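Local coordinates for protein deferrochelatase (Vibrio cholerae, PDB 5DE0) that binds heme b and, as a member of the dye-decolorizing (DyP-type) peroxidase family, probably acts as a peroxidase, at residues B[54-59]-B[102-107]; B[15-20]-B[133-138]. All blocks are in the same frame, centred on the assembly; numbering follows the deposited sequence.

The two outer pairings of one four-stranded antiparallel sheet illustrate how a ferredoxin-like fold is sewn together from strands distant in sequence. Across this sheet, in the N-terminal half of the protein, the order is 57-62, 98-104, 18-26, 125-134; contact 1 joins the first pair and contact 2 the last, their centres about 10 Å apart. Strands 98-104 and 18-26 close the gap between them, with probable hydrogen bonds from Leu20 N to Cys102 O and from Ala104 N to Phe18 O. Along the chain the order is 15-20, 54-59, 102-107, 133-138, so contact 2 brackets contact 1. Both contacts reach the second subunit, which places this end of the sheet at the dimer interface.

Contact 1: B[54-59]-B[102-107]; sequences AELTVS and CHATRH
Strand 57-59 runs antiparallel to strand 102-104, their axes 5.0 Å apart at 166°, and beyond the strand ends Thr105 N still gives a hydrogen bond to Ala54 O (2.9 Å). The carbonyl of His103 is gripped twice by one residue. Thr57 N reaches His103 O at 3.2 Å, while Thr57 OG1 donates to His103 O at 3.0 Å, in the carbonyl plane and on a lone pair. A chi1 of 62° tucks OG1 of Thr57 in over its own backbone, flanked by N and C, which also sets it over the centre of the His103 imidazole, 3.0 Å above the ring plane. The ring is anchored elsewhere: NE2 bonds to Ala10 O, and a water in the ring plane links ND1 to Glu55 O. The other face of the sheet, with Val58 and Cys102, is apolar. Val58 CG2 touches Cys102 SG at 3.6 Å, and Leu56 CD1 meets Ala104 CB at 3.9 Å; helices 40-50 and 108-117 cover this group. Beyond the strands, Glu55 OE1 lies 3.7 Å from Thr105 CG2, while the Thr105 hydroxyl bonds to Gly53 O. An outer strand of the four-stranded sheet, with helices packed on its apolar face, is characteristic of the ferredoxin-like alpha/beta fold of DyP-type peroxidases.

Contact 2: B[15-20]-B[133-138]; sequences AGPFAL and GFRYLD
Pro17 and Arg135 run alongside each other where strand 18-26 pairs with 125-134, the last strand of the ferredoxin-like sheet, whose Phe134 also bonds through its backbone to Pro237 of strand 232-239. The guanidinium spreads over the proline, with Pro17 CA 3.8 Å from its plane and displaced from the centre of the group. Arg135 leaves the backbone with CG opposite N (chi1 -175°) and then bends at chi3 (-61°), which turns its head back along the 15-17 loop. There NH2 makes a weak hydrogen bond to Ala15 O at 3.0 Å, at the guanidinium edge, and NE donates to a water that in turn donates to Gly16 O. Phe18 and Phe134 form a non-hydrogen-bonded pair on the same face of the sheet, yet their side chains diverge: CD1 of Phe18 meets CB of Phe134 at 4.0 Å, while the Phe134 ring swings off from the pair. Both aromatics also meet the second subunit: Phe18 packs on its Phe18, and Phe134 meets its His107 edge-to-face. One step along, Ala19 and Gly133 exchange two backbone hydrogen bonds. At the strand end, Pro17 O takes a bond from Arg135 N (2.7 Å) and a second from a water that also donates to Arg135 O.

Contact 1: B[54-59]-B[102-107]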
loop_
_atom_site.group_PDB
_atom_site.type_symbol
_atom_site.label_atom_id
_atom_site.label_comp_id
_atom_site.label_asym_id
_atom_site.label_seq_id
_atom_site.Cartn_x
_atom_site.Cartn_y
_atom_site.Cartn_z
ATOM N N ALA B 54 -2.597 -8.954 -16.568
ATOM C CA ALA B 54 -2.955 -7.926 -15.595
ATOM C C ALA B 54 -4.393 -8.086 -15.119
ATOM O O ALA B 54 -4.680 -7.930 -13.931
ATOM C CB ALA B 54 -2.752 -6.550 -16.189
ATOM N N GLU B 55 -5.284 -8.395 -16.058
ATOM C CA GLU B 55 -6.708 -8.559 -15.779
ATOM C C GLU B 55 -7.268 -7.354 -15.029
ATOM O O GLU B 55 -8.081 -7.497 -14.115
ATOM C CB GLU B 55 -6.955 -9.849 -14.992
ATOM C CG GLU B 55 -6.550 -11.110 -15.751
ATOM C CD GLU B 55 -6.867 -12.385 -14.996
ATOM O OE1 GLU B 55 -7.389 -12.301 -13.862
ATOM O OE2 GLU B 55 -6.594 -13.478 -15.539
ATOM N N LEU B 56 -6.817 -6.167 -15.423
ATOM C CA LEU B 56 -7.268 -4.925 -14.807
ATOM C C LEU B 56 -8.736 -4.664 -15.123
ATOM O O LEU B 56 -9.157 -4.741 -16.278
ATOM C CB LEU B 56 -6.408 -3.750 -15.277
ATOM C CG LEU B 56 -6.804 -2.368 -14.754
ATOM C CD1 LEU B 56 -6.574 -2.261 -13.252
ATOM C CD2 LEU B 56 -6.044 -1.283 -15.498
ATOM N N THR B 57 -9.511 -4.368 -14.085
ATOM C CA THR B 57 -10.933 -4.092 -14.238
ATOM C C THR B 57 -11.285 -2.766 -13.582
ATOM O O THR B 57 -10.495 -2.219 -12.814
ATOM C CB THR B 57 -11.794 -5.204 -13.622
ATOM O OG1 THR B 57 -11.533 -5.282 -12.215
ATOM C CG2 THR B 57 -11.482 -6.546 -14.266
ATOM N N VAL B 58 -12.471 -2.247 -13.880
ATOM C CA VAL B 58 -12.895 -0.973 -13.313
ATOM C C VAL B 58 -14.419 -0.880 -13.217
ATOM O O VAL B 58 -15.142 -1.442 -14.041
ATOM C CB VAL B 58 -12.351 0.219 -14.147
ATOM C CG1 VAL B 58 -12.973 0.239 -15.537
ATOM C CG2 VAL B 58 -12.580 1.543 -13.427
ATOM N N SER B 59 -14.899 -0.192 -12.186
ATOM C CA SER B 59 -16.317 0.120 -12.058
ATOM C C SER B 59 -16.497 1.501 -11.438
ATOM O O SER B 59 -16.052 1.749 -10.317
ATOM C CB SER B 59 -17.035 -0.933 -11.216
ATOM O OG SER B 59 -18.408 -0.614 -11.086
ATOM N N CYS B 102 -11.333 -0.620 -8.731
ATOM C CA CYS B 102 -10.517 -1.431 -9.627
ATOM C C CYS B 102 -9.936 -2.630 -8.885
ATOM O O CYS B 102 -9.672 -2.550 -7.687
ATOM C CB CYS B 102 -9.377 -0.599 -10.225
ATOM S SG CYS B 102 -9.880 0.916 -11.070
ATOM N N HIS B 103 -9.739 -3.738 -9.594
ATOM C CA HIS B 103 -8.970 -4.852 -9.049
ATOM C C HIS B 103 -8.213 -5.563 -10.166
ATOM O O HIS B 103 -8.709 -5.676 -11.286
ATOM C CB HIS B 103 -9.870 -5.833 -8.281
ATOM C CG HIS B 103 -10.929 -6.487 -9.117
ATOM N ND1 HIS B 103 -10.663 -7.538 -9.968
ATOM C CD2 HIS B 103 -12.259 -6.252 -9.212
ATOM C CE1 HIS B 103 -11.783 -7.914 -10.560
ATOM N NE2 HIS B 103 -12.765 -7.150 -10.120
ATOM N N ALA B 104 -7.005 -6.026 -9.856
ATOM C CA ALA B 104 -6.135 -6.637 -10.857
ATOM C C ALA B 104 -5.179 -7.646 -10.229
ATOM O O ALA B 104 -5.159 -7.823 -9.011
ATOM C CB ALA B 104 -5.352 -5.563 -11.601
ATOM N N THR B 105 -4.381 -8.302 -11.068
ATOM C CA THR B 105 -3.429 -9.302 -10.594
ATOM C C THR B 105 -2.111 -8.656 -10.178
ATOM O O THR B 105 -1.194 -9.340 -9.721
ATOM C CB THR B 105 -3.150 -10.379 -11.664
ATOM O OG1 THR B 105 -2.585 -9.767 -12.830
ATOM C CG2 THR B 105 -4.435 -11.096 -12.048
ATOM N N ARG B 106 -2.021 -7.340 -10.339
ATOM C CA ARG B 106 -0.837 -6.600 -9.908
ATOM C C ARG B 106 -1.226 -5.254 -9.304
ATOM O O ARG B 106 -2.239 -4.658 -9.675
ATOM C CB ARG B 106 0.142 -6.413 -11.074
ATOM C CG ARG B 106 -0.518 -6.114 -12.407
ATOM C CD ARG B 106 0.473 -6.225 -13.561
ATOM N NE ARG B 106 1.445 -5.135 -13.575
ATOM C CZ ARG B 106 2.215 -4.838 -14.618
ATOM N NH1 ARG B 106 2.123 -5.547 -15.735
ATOM N NH2 ARG B 106 3.073 -3.829 -14.550
ATOM N N HIS B 107 -0.408 -4.782 -8.370
ATOM C CA HIS B 107 -0.720 -3.592 -7.588
ATOM C C HIS B 107 -0.388 -2.291 -8.317
ATOM O O HIS B 107 -1.141 -1.321 -8.233
ATOM C CB HIS B 107 0.026 -3.646 -6.251
ATOM C CG HIS B 107 -0.052 -2.379 -5.456
ATOM N ND1 HIS B 107 -1.062 -2.129 -4.552
ATOM C CD2 HIS B 107 0.755 -1.293 -5.428
ATOM C CE1 HIS B 107 -0.874 -0.943 -4.002
ATOM N NE2 HIS B 107 0.222 -0.414 -4.517
HETATM O O HOH W 1 -8.476 -8.895 -11.499
#

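Contact 2: B[15-20]-B[133-138]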
loop_
_atom_site.group_PDB
_atom_site.type_symbol
_atom_site.label_atom_id
_atom_site.label_comp_id
_atom_site.label_asym_id
_atom_site.label_seq_id
_atom_site.Cartn_x
_atom_site.Cartn_y
_atom_site.Cartn_z
ATOM N N ALA B 15 -12.667 -11.155 -7.297
ATOM C CA ALA B 15 -11.699 -10.110 -6.981
ATOM C C ALA B 15 -10.267 -10.577 -7.224
ATOM O O ALA B 15 -9.916 -11.717 -6.922
ATOM C CB ALA B 15 -11.867 -9.655 -5.541
ATOM N N GLY B 16 -9.447 -9.692 -7.784
ATOM C CA GLY B 16 -8.043 -9.986 -7.997
ATOM C C GLY B 16 -7.258 -9.856 -6.707
ATOM O O GLY B 16 -7.791 -9.387 -5.704
ATOM N N PRO B 17 -5.983 -10.272 -6.725
ATOM C CA PRO B 17 -5.079 -10.218 -5.567
ATOM C C PRO B 17 -4.901 -8.808 -5.000
ATOM O O PRO B 17 -4.521 -8.655 -3.837
ATOM C CB PRO B 17 -3.754 -10.739 -6.134
ATOM C CG PRO B 17 -4.141 -11.570 -7.295
ATOM C CD PRO B 17 -5.342 -10.903 -7.890
ATOM N N PHE B 18 -5.168 -7.793 -5.818
ATOM C CA PHE B 18 -5.032 -6.403 -5.398
ATOM C C PHE B 18 -6.217 -5.586 -5.887
ATOM O O PHE B 18 -6.762 -5.858 -6.955
ATOM C CB PHE B 18 -3.732 -5.798 -5.929
ATOM C CG PHE B 18 -2.515 -6.608 -5.608
ATOM C CD1 PHE B 18 -1.826 -6.405 -4.425
ATOM C CD2 PHE B 18 -2.058 -7.579 -6.489
ATOM C CE1 PHE B 18 -0.699 -7.153 -4.124
ATOM C CE2 PHE B 18 -0.934 -8.330 -6.195
ATOM C CZ PHE B 18 -0.253 -8.116 -5.011
ATOM N N ALA B 19 -6.610 -4.578 -5.116
ATOM C CA ALA B 19 -7.747 -3.750 -5.495
ATOM C C ALA B 19 -7.568 -2.289 -5.094
ATOM O O ALA B 19 -6.864 -1.971 -4.135
ATOM C CB ALA B 19 -9.023 -4.302 -4.891
ATOM N N LEU B 20 -8.214 -1.404 -5.846
ATOM C CA LEU B 20 -8.225 0.017 -5.534
ATOM C C LEU B 20 -9.645 0.496 -5.267
ATOM O O LEU B 20 -10.548 0.270 -6.071
ATOM C CB LEU B 20 -7.609 0.829 -6.675
ATOM C CG LEU B 20 -7.808 2.344 -6.589
ATOM C CD1 LEU B 20 -7.119 2.905 -5.356
ATOM C CD2 LEU B 20 -7.307 3.026 -7.852
ATOM N N GLY B 133 -6.357 -2.259 -1.438
ATOM C CA GLY B 133 -6.592 -3.544 -0.809
ATOM C C GLY B 133 -5.700 -4.629 -1.379
ATOM O O GLY B 133 -5.218 -4.523 -2.508
ATOM N N PHE B 134 -5.469 -5.673 -0.590
ATOM C CA PHE B 134 -4.658 -6.795 -1.038
ATOM C C PHE B 134 -5.155 -8.102 -0.436
ATOM O O PHE B 134 -5.544 -8.150 0.731
ATOM C CB PHE B 134 -3.181 -6.578 -0.687
ATOM C CG PHE B 134 -2.931 -6.272 0.767
ATOM C CD1 PHE B 134 -2.721 -7.293 1.681
ATOM C CD2 PHE B 134 -2.885 -4.961 1.215
ATOM C CE1 PHE B 134 -2.485 -7.012 3.017
ATOM C CE2 PHE B 134 -2.648 -4.674 2.548
ATOM C CZ PHE B 134 -2.446 -5.699 3.449
ATOM N N ARG B 135 -5.154 -9.155 -1.244
ATOM C CA ARG B 135 -5.484 -10.487 -0.757
ATOM C C ARG B 135 -4.488 -10.873 0.329
ATOM O O ARG B 135 -3.276 -10.733 0.151
ATOM C CB ARG B 135 -5.468 -11.505 -1.898
ATOM C CG ARG B 135 -5.925 -12.897 -1.501
ATOM C CD ARG B 135 -5.898 -13.831 -2.697
ATOM N NE ARG B 135 -6.798 -13.384 -3.757
ATOM C CZ ARG B 135 -6.762 -13.835 -5.007
ATOM N NH1 ARG B 135 -5.864 -14.743 -5.361
ATOM N NH2 ARG B 135 -7.623 -13.374 -5.904
ATOM N N TYR B 136 -5.005 -11.339 1.460
ATOM C CA TYR B 136 -4.172 -11.629 2.620
ATOM C C TYR B 136 -4.148 -13.126 2.911
ATOM O O TYR B 136 -5.150 -13.699 3.343
ATOM C CB TYR B 136 -4.680 -10.848 3.834
ATOM C CG TYR B 136 -3.823 -10.969 5.073
ATOM C CD1 TYR B 136 -2.591 -10.332 5.154
ATOM C CD2 TYR B 136 -4.257 -11.701 6.174
ATOM C CE1 TYR B 136 -1.807 -10.431 6.289
ATOM C CE2 TYR B 136 -3.481 -11.804 7.313
ATOM C CZ TYR B 136 -2.257 -11.168 7.366
ATOM O OH TYR B 136 -1.480 -11.267 8.496
ATOM N N LEU B 137 -2.992 -13.743 2.670
ATOM C CA LEU B 137 -2.823 -15.192 2.785
ATOM C C LEU B 137 -3.821 -15.913 1.884
ATOM O O LEU B 137 -4.052 -15.494 0.751
ATOM C CB LEU B 137 -2.974 -15.647 4.240
ATOM C CG LEU B 137 -2.027 -14.961 5.229
ATOM C CD1 LEU B 137 -2.210 -15.515 6.633
ATOM C CD2 LEU B 137 -0.583 -15.102 4.771
ATOM N N ASP B 138 -4.411 -16.996 2.381
ATOM C CA ASP B 138 -5.407 -17.724 1.604
ATOM C C ASP B 138 -6.781 -17.074 1.739
ATOM O O ASP B 138 -7.675 -17.618 2.388
ATOM C CB ASP B 138 -5.467 -19.196 2.027
ATOM C CG ASP B 138 -5.496 -19.378 3.533
ATOM O OD1 ASP B 138 -4.710 -18.704 4.231
ATOM O OD2 ASP B 138 -6.304 -20.200 4.017
HETATM O O HOH W 2 -8.780 -11.464 -3.919
HETATM O O HOH W 3 -2.271 -10.072 -2.586
#